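Local coordinates for protein STING-associated CdnE c-di-GMP synthase (Flavobacteriaceae, PDB 6WT8) that probably makes the cyclic dinucleotide c-di-GMP as a CD-NTase of a bacterial CBASS defence system that signals through STING, at residues K25-S28 with E29-G33. Residues are numbered along the deposited sequence; the frame is centred on the assembly and turned at random.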
loop_
_atom_site.group_PDB
_atom_site.type_symbol
_atom_site.label_atom_id
_atom_site.label_comp_id
_atom_site.label_asym_id
_atom_site.label_seq_id
_atom_site.Cartn_x
_atom_site.Cartn_y
_atom_site.Cartn_z
ATOM N N LYS A 25 -1.475 21.150 7.741
ATOM C CA LYS A 25 -0.736 21.694 6.613
ATOM C C LYS A 25 0.590 20.966 6.473
ATOM O O LYS A 25 1.218 20.547 7.460
ATOM C CB LYS A 25 -0.459 23.182 6.810
ATOM C CG LYS A 25 -1.689 24.080 6.824
ATOM C CD LYS A 25 -1.182 25.519 7.041
ATOM C CE LYS A 25 -2.266 26.546 7.200
ATOM N NZ LYS A 25 -1.602 27.914 7.061
HETATM N N MSE A 26 1.010 20.796 5.231
HETATM C CA MSE A 26 2.360 20.324 5.005
HETATM C C MSE A 26 3.321 21.387 5.486
HETATM O O MSE A 26 3.101 22.593 5.325
HETATM C CB MSE A 26 2.613 20.054 3.541
HETATM C CG MSE A 26 1.754 18.918 3.030
HETATM SE SE MSE A 26 1.862 18.670 1.040
HETATM C CE MSE A 26 0.856 20.185 0.516
ATOM N N TYR A 27 4.428 20.946 6.059
ATOM C CA TYR A 27 5.315 21.933 6.677
ATOM C C TYR A 27 5.914 22.883 5.645
ATOM O O TYR A 27 6.134 24.058 5.955
ATOM C CB TYR A 27 6.439 21.255 7.460
ATOM C CG TYR A 27 6.081 20.942 8.898
ATOM C CD1 TYR A 27 4.752 20.774 9.283
ATOM C CD2 TYR A 27 7.079 20.831 9.870
ATOM C CE1 TYR A 27 4.422 20.501 10.592
ATOM C CE2 TYR A 27 6.768 20.557 11.180
ATOM C CZ TYR A 27 5.443 20.397 11.536
ATOM O OH TYR A 27 5.128 20.128 12.846
ATOM N N SER A 28 6.143 22.413 4.409
ATOM C CA SER A 28 6.751 23.327 3.456
ATOM C C SER A 28 5.800 24.437 3.100
ATOM O O SER A 28 6.251 25.479 2.617
ATOM C CB SER A 28 7.204 22.600 2.180
ATOM O OG SER A 28 6.108 22.008 1.426
ATOM N N GLU A 29 4.491 24.266 3.362
ATOM C CA GLU A 29 3.563 25.386 3.145
ATOM C C GLU A 29 3.944 26.617 3.960
ATOM O O GLU A 29 3.826 27.751 3.478
ATOM C CB GLU A 29 2.130 25.001 3.529
ATOM C CG GLU A 29 1.463 24.067 2.561
ATOM C CD GLU A 29 0.061 23.758 3.020
ATOM O OE1 GLU A 29 -0.746 24.734 3.051
ATOM O OE2 GLU A 29 -0.191 22.580 3.352
ATOM N N THR A 30 4.269 26.431 5.242
ATOM C CA THR A 30 4.518 27.596 6.084
ATOM C C THR A 30 5.987 27.893 6.271
ATOM O O THR A 30 6.320 28.998 6.716
ATOM C CB THR A 30 3.920 27.436 7.483
ATOM O OG1 THR A 30 4.311 26.172 8.054
ATOM C CG2 THR A 30 2.382 27.628 7.472
ATOM N N LEU A 31 6.864 26.935 5.998
ATOM C CA LEU A 31 8.276 27.158 6.273
ATOM C C LEU A 31 9.095 27.333 5.018
ATOM O O LEU A 31 10.228 27.803 5.098
ATOM C CB LEU A 31 8.872 25.995 7.076
ATOM C CG LEU A 31 8.197 25.696 8.412
ATOM C CD1 LEU A 31 8.688 24.353 8.962
ATOM C CD2 LEU A 31 8.368 26.843 9.432
ATOM N N SER A 32 8.570 26.992 3.860
ATOM C CA SER A 32 9.392 27.009 2.670
ATOM C C SER A 32 8.702 27.823 1.583
ATOM O O SER A 32 7.630 28.421 1.793
ATOM C CB SER A 32 9.656 25.576 2.205
ATOM O OG SER A 32 10.650 25.533 1.205
ATOM N N GLY A 33 9.319 27.827 0.413
ATOM C CA GLY A 33 8.705 28.428 -0.757
ATOM C C GLY A 33 9.235 27.780 -2.012
ATOM O O GLY A 33 10.329 27.216 -2.033
#
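E29 turns back along the chain and binds the backbone of M26 at the start of a short helix, a worked example of how a side chain can close a helix's first turn. Two polar bonds join this pair: M26 N donates to E29 OE2 at 2.9 Å, approaching from above the carboxylate plane, and E29 N donates to M26 O at 2.9 Å, from well above the carbonyl plane. With E29 CG anti to its carbonyl carbon (chi1 -73°) and the chain extended beyond it, the carboxylate reaches back past M26 O to the amide. OE2 is gripped a second time by a salt bridge to K56 of helix 46-56, which probably steadies its negative charge.

Farther along, L31 N meets Y27 O almost in line with the carbonyl at 3.0 Å, while T30 N reaches the same oxygen only weakly. S32 N then bonds S28 O at 3.0 Å, just as S32 leaves helical geometry, and the methylenes S32 CB and S28 CB approach to 3.9 Å. S28 OG, set between its backbone N and carbonyl carbon, is hydrogen-bonded to Y298 N.

Apolar contact is sparse: L31 CD1 lies obliquely 4.0 Å from Y27 CD2, the two side chains running alongside one another.

The M26 N to E29 OE2 bond is the half of a capping box in which the N3 glutamate accepts from the N-cap amide; the return bond to M26 O is backbone only. It opens the single-turn helix 27-31 beside helix 46-56.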